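Local coordinates for protein ethylbenzene dehydrogenase alpha-subunit (Aromatoleum aromaticum, PDB 2IVF) that binds a molybdenum atom, an iron/sulfur cluster and two molybdopterin guanine dinucleotide cofactors as a member of the molybdopterin oxidoreductase family, at residues Asp819-Ala824 against Pro942-Gly947; Ser451-Leu456 against Trp565-Leu570. All blocks are in the same frame, centred on the assembly; numbering follows the deposited sequence.

Contact 1. Residues Asp819-Ala824 against Pro942-Gly947. With GOL (glycerol), chain H.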
# COMPACT_ATOMS: atom_id res chain seq x y z
N ASP A 819 -13.38 -40.92 -3.65
CA ASP A 819 -14.85 -41.00 -3.50
C ASP A 819 -15.54 -39.69 -3.22
O ASP A 819 -16.57 -39.40 -3.83
CB ASP A 819 -15.21 -42.02 -2.41
CG ASP A 819 -14.88 -43.45 -2.81
OD1 ASP A 819 -14.75 -43.73 -4.02
OD2 ASP A 819 -14.78 -44.30 -1.90
N TRP A 820 -14.98 -38.88 -2.34
CA TRP A 820 -15.58 -37.60 -2.01
C TRP A 820 -15.65 -36.69 -3.23
O TRP A 820 -16.65 -35.98 -3.45
CB TRP A 820 -14.79 -36.88 -0.93
CG TRP A 820 -14.92 -37.47 0.46
CD1 TRP A 820 -15.25 -38.71 0.80
CD2 TRP A 820 -14.57 -36.79 1.66
NE1 TRP A 820 -15.20 -38.86 2.17
CE2 TRP A 820 -14.77 -37.68 2.72
CE3 TRP A 820 -14.12 -35.50 1.93
CZ2 TRP A 820 -14.55 -37.31 4.04
CZ3 TRP A 820 -13.90 -35.14 3.24
CH2 TRP A 820 -14.10 -36.04 4.28
N TYR A 821 -14.57 -36.64 -3.99
CA TYR A 821 -14.53 -35.84 -5.22
C TYR A 821 -15.43 -36.34 -6.34
O TYR A 821 -16.14 -35.56 -6.99
CB TYR A 821 -13.08 -35.68 -5.71
CG TYR A 821 -12.33 -34.68 -4.87
CD1 TYR A 821 -11.98 -34.98 -3.55
CD2 TYR A 821 -11.99 -33.43 -5.37
CE1 TYR A 821 -11.32 -34.08 -2.78
CE2 TYR A 821 -11.35 -32.54 -4.62
CZ TYR A 821 -11.01 -32.85 -3.33
OH TYR A 821 -10.37 -31.92 -2.60
N LEU A 822 -15.42 -37.65 -6.54
CA LEU A 822 -16.34 -38.28 -7.45
C LEU A 822 -17.80 -37.89 -7.11
O LEU A 822 -18.53 -37.39 -7.97
CB LEU A 822 -16.14 -39.80 -7.36
CG LEU A 822 -14.91 -40.42 -8.04
CD1 LEU A 822 -14.87 -41.97 -7.82
CD2 LEU A 822 -14.98 -40.11 -9.53
N GLU A 823 -18.20 -38.07 -5.85
CA GLU A 823 -19.58 -37.81 -5.43
C GLU A 823 -19.94 -36.31 -5.47
O GLU A 823 -21.07 -35.97 -5.78
CB GLU A 823 -19.85 -38.37 -4.03
CG GLU A 823 -20.03 -39.89 -4.04
CD GLU A 823 -20.33 -40.54 -2.69
OE1 GLU A 823 -20.47 -39.82 -1.66
OE2 GLU A 823 -20.42 -41.80 -2.69
N ALA A 824 -18.99 -35.44 -5.14
CA ALA A 824 -19.15 -33.97 -5.11
C ALA A 824 -19.17 -33.35 -6.50
O ALA A 824 -19.44 -32.16 -6.62
CB ALA A 824 -18.00 -33.30 -4.35
N PRO A 942 -15.41 -28.38 2.74
CA PRO A 942 -15.38 -29.68 3.40
C PRO A 942 -14.53 -30.75 2.71
O PRO A 942 -14.03 -31.65 3.40
CB PRO A 942 -16.84 -30.11 3.40
CG PRO A 942 -17.58 -28.91 3.34
CD PRO A 942 -16.79 -28.00 2.42
N LEU A 943 -14.36 -30.66 1.38
CA LEU A 943 -13.60 -31.66 0.63
C LEU A 943 -12.14 -31.61 1.06
O LEU A 943 -11.41 -32.58 0.93
CB LEU A 943 -13.69 -31.43 -0.88
CG LEU A 943 -15.06 -31.66 -1.51
CD1 LEU A 943 -14.92 -31.49 -3.04
CD2 LEU A 943 -15.57 -33.02 -1.13
N HIS A 944 -11.73 -30.50 1.65
CA HIS A 944 -10.37 -30.39 2.17
C HIS A 944 -10.11 -31.05 3.52
O HIS A 944 -9.02 -30.95 4.03
CB HIS A 944 -9.90 -28.96 2.13
CG HIS A 944 -9.92 -28.38 0.76
ND1 HIS A 944 -9.48 -27.10 0.49
CD2 HIS A 944 -10.25 -28.93 -0.44
CE1 HIS A 944 -9.64 -26.84 -0.80
NE2 HIS A 944 -10.07 -27.95 -1.39
N LEU A 945 -11.10 -31.80 4.02
CA LEU A 945 -10.93 -32.71 5.14
C LEU A 945 -10.51 -34.08 4.61
O LEU A 945 -10.18 -34.95 5.37
CB LEU A 945 -12.24 -32.82 5.92
CG LEU A 945 -12.60 -31.54 6.71
CD1 LEU A 945 -14.10 -31.50 7.02
CD2 LEU A 945 -11.75 -31.45 7.99
N ALA A 946 -10.49 -34.25 3.29
CA ALA A 946 -10.26 -35.57 2.72
C ALA A 946 -8.87 -36.08 3.02
O ALA A 946 -7.93 -35.33 3.01
CB ALA A 946 -10.50 -35.58 1.21
N GLY A 947 -8.76 -37.38 3.26
CA GLY A 947 -7.48 -38.05 3.31
C GLY A 947 -7.54 -39.28 2.42
O GLY A 947 -8.36 -39.36 1.51
C1 GOL H . -8.20 -32.32 0.96
O1 GOL H . -8.63 -32.74 -0.35
C2 GOL H . -6.79 -32.56 1.49
O2 GOL H . -5.79 -31.63 1.11
C3 GOL H . -6.75 -32.63 3.02
O3 GOL H . -5.95 -31.66 3.69
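Leu943 is the bump here: its forked end pushes into the hollow between Trp820, Tyr821 and Ala824 on the short helix 819-824. One branch, Leu943 CD1, lies over the middle of the Tyr821 ring, 4.1 Å from the centroid and 12° off its normal, a CH-pi contact, and rests on Ala824 CB at 3.8 Å. The other branch, Leu943 CD2, meets Trp820 CB at 3.9 Å.

The complementary bump is the indole of Trp820. With CG anti to its carbonyl carbon (chi1 -73°), the ring leaves the helix to wedge against the turn at 942-946. Pro942 O sits by its rim, 3.5 Å from Trp820 CZ3, and Leu945 CB lies in the ring plane at the same edge. Ala946 CA makes an off-centre CH-pi contact with the six-membered ring, while Ala946 CB packs on Trp820 CE3 at 3.7 Å. The indole NE1 is held by Glu580.

A glycerol, probably from the crystallisation liquor, bridges the two segments: its O1 is hydrogen-bonded to Tyr821 OH (3.0 Å) and donates to Leu943 O (3.1 Å). The result is a helix wedged onto a 3-10 turn between strands 915-917 and 969-975 of the mixed sheet drawn mostly from the molybdopterin dinucleotide binding region.

Contact 2. Residues Ser451-Leu456 against Trp565-Leu570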
# COMPACT_ATOMS: atom_id res chain seq x y z
N SER A 451 -11.35 -17.95 -2.01
CA SER A 451 -12.60 -18.27 -2.69
C SER A 451 -12.94 -19.70 -2.32
O SER A 451 -12.07 -20.54 -2.30
CB SER A 451 -12.47 -18.14 -4.21
OG SER A 451 -11.93 -16.87 -4.59
N TYR A 452 -14.20 -19.97 -2.05
CA TYR A 452 -14.62 -21.30 -1.60
C TYR A 452 -14.08 -22.40 -2.52
O TYR A 452 -13.55 -23.43 -2.06
CB TYR A 452 -16.12 -21.36 -1.58
CG TYR A 452 -16.74 -22.53 -0.85
CD1 TYR A 452 -16.88 -23.76 -1.47
CD2 TYR A 452 -17.28 -22.37 0.42
CE1 TYR A 452 -17.52 -24.83 -0.82
CE2 TYR A 452 -17.91 -23.44 1.07
CZ TYR A 452 -18.02 -24.66 0.46
OH TYR A 452 -18.70 -25.71 1.11
N HIS A 453 -14.23 -22.15 -3.81
CA HIS A 453 -13.83 -23.09 -4.84
C HIS A 453 -12.54 -22.62 -5.55
O HIS A 453 -12.35 -22.90 -6.73
CB HIS A 453 -14.95 -23.23 -5.89
CG HIS A 453 -16.18 -23.87 -5.36
ND1 HIS A 453 -16.16 -25.12 -4.78
CD2 HIS A 453 -17.46 -23.44 -5.27
CE1 HIS A 453 -17.37 -25.43 -4.37
NE2 HIS A 453 -18.18 -24.44 -4.66
N GLY A 454 -11.64 -21.92 -4.86
CA GLY A 454 -10.39 -21.50 -5.49
C GLY A 454 -9.62 -22.71 -6.01
O GLY A 454 -8.89 -22.60 -6.97
N ASP A 455 -9.76 -23.85 -5.35
CA ASP A 455 -9.06 -25.05 -5.81
C ASP A 455 -9.52 -25.39 -7.21
O ASP A 455 -8.69 -25.63 -8.07
CB ASP A 455 -9.22 -26.26 -4.84
CG ASP A 455 -10.64 -26.63 -4.57
OD1 ASP A 455 -11.57 -25.82 -4.79
OD2 ASP A 455 -10.80 -27.75 -4.03
N LEU A 456 -10.83 -25.36 -7.45
CA LEU A 456 -11.37 -25.60 -8.80
C LEU A 456 -10.93 -24.61 -9.80
O LEU A 456 -10.63 -24.97 -10.93
CB LEU A 456 -12.89 -25.63 -8.80
CG LEU A 456 -13.48 -26.89 -8.17
CD1 LEU A 456 -15.02 -26.73 -8.10
CD2 LEU A 456 -13.11 -28.21 -8.91
N TRP A 565 -25.28 -22.35 3.56
CA TRP A 565 -24.06 -21.65 3.17
C TRP A 565 -23.00 -22.60 2.63
O TRP A 565 -21.89 -22.22 2.51
CB TRP A 565 -23.47 -20.90 4.37
CG TRP A 565 -24.41 -19.91 4.98
CD1 TRP A 565 -25.54 -19.38 4.41
CD2 TRP A 565 -24.28 -19.31 6.26
NE1 TRP A 565 -26.12 -18.49 5.27
CE2 TRP A 565 -25.37 -18.43 6.42
CE3 TRP A 565 -23.37 -19.45 7.31
CZ2 TRP A 565 -25.57 -17.71 7.60
CZ3 TRP A 565 -23.56 -18.73 8.47
CH2 TRP A 565 -24.65 -17.85 8.59
N THR A 566 -23.38 -23.84 2.35
CA THR A 566 -22.49 -24.90 1.89
C THR A 566 -22.73 -25.11 0.40
O THR A 566 -23.81 -24.89 -0.11
CB THR A 566 -22.85 -26.24 2.66
OG1 THR A 566 -22.70 -26.04 4.08
CG2 THR A 566 -21.95 -27.40 2.25
N ASP A 567 -21.71 -25.57 -0.32
CA ASP A 567 -21.88 -25.99 -1.73
C ASP A 567 -23.02 -27.02 -1.81
O ASP A 567 -22.92 -28.07 -1.17
CB ASP A 567 -20.54 -26.58 -2.20
CG ASP A 567 -20.60 -27.29 -3.53
OD1 ASP A 567 -21.52 -27.01 -4.32
OD2 ASP A 567 -19.66 -28.12 -3.80
N PRO A 568 -24.09 -26.73 -2.56
CA PRO A 568 -25.23 -27.63 -2.65
C PRO A 568 -24.98 -28.97 -3.33
O PRO A 568 -25.83 -29.85 -3.25
CB PRO A 568 -26.28 -26.86 -3.45
CG PRO A 568 -25.63 -25.65 -3.97
CD PRO A 568 -24.28 -25.51 -3.38
N ALA A 569 -23.84 -29.11 -3.99
CA ALA A 569 -23.41 -30.38 -4.57
C ALA A 569 -22.87 -31.32 -3.52
O ALA A 569 -22.61 -32.49 -3.81
CB ALA A 569 -22.34 -30.14 -5.66
N LEU A 570 -22.67 -30.82 -2.29
CA LEU A 570 -22.17 -31.67 -1.23
C LEU A 570 -23.36 -32.35 -0.54
O LEU A 570 -24.45 -31.77 -0.44
CB LEU A 570 -21.29 -30.86 -0.25
CG LEU A 570 -20.03 -30.15 -0.80
CD1 LEU A 570 -19.25 -29.43 0.34
CD2 LEU A 570 -19.04 -31.06 -1.58
O HOH W 1 -21.07 -24.17 -4.66
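A phenol oxygen, Tyr452 OH, accepts the backbone N-H of Asp567 in a weak bond of 3.3 Å that is nonetheless straight, at 179°. The ring reaches it because CG stands anti to the backbone N (chi1 -166°), directing the phenol across to the 565-570 loop. There Thr566 CG2 and Leu570 CD1 both abut the hydroxyl, and Asp567 CB touches Tyr452 CE1 at 3.8 Å.

Its neighbour His453 approaches the same aspartate edge-on. The imidazole and carboxylate planes are nearly perpendicular, 87° apart, and His453 CE1 comes within 3.6 Å of Asp567 OD2. One water joins the two groups, lying in the imidazole plane 2.9 Å from His453 NE2 and donating to Asp567 OD1. His453 ND1 is hydrogen-bonded to Lys941 NZ, and Asp567 OD2 forms a salt bridge with Lys832, so each group has polar partners at two of its atoms. Tyr452 CD1 lies over one face of the imidazole, toward its rim.

Asp567 OD1 has a second duty, accepting Ala569 N at 3.1 Å from above the carboxylate plane. Asp567 thereby closes an Asx turn within the type I beta turn Asp567-Leu570, facing His453 at the N-cap of helix 454-467 in the molybdopterin oxidoreductase region.

Read from the N terminus, the chain first enters helix 454-467 through residues 451-456, then runs through a mostly helical excursion of 108 residues before 565-570 returns to close contact 2. A separate loop of 117 residues, opened at 819-824 and closed at 942-947, makes contact 1. The two loops are in series, neither nested nor crossed, yet their centres lie only 11 Å apart. They meet directly: His944 NE2 is 2.8 Å from Asp455 OD2, a probable hydrogen bond, and Pro942 packs on both Tyr452 and Leu570. The late connection between strands 915-917 and 969-975 is thus tied to the start of helix 454-467 and the 565-570 turn.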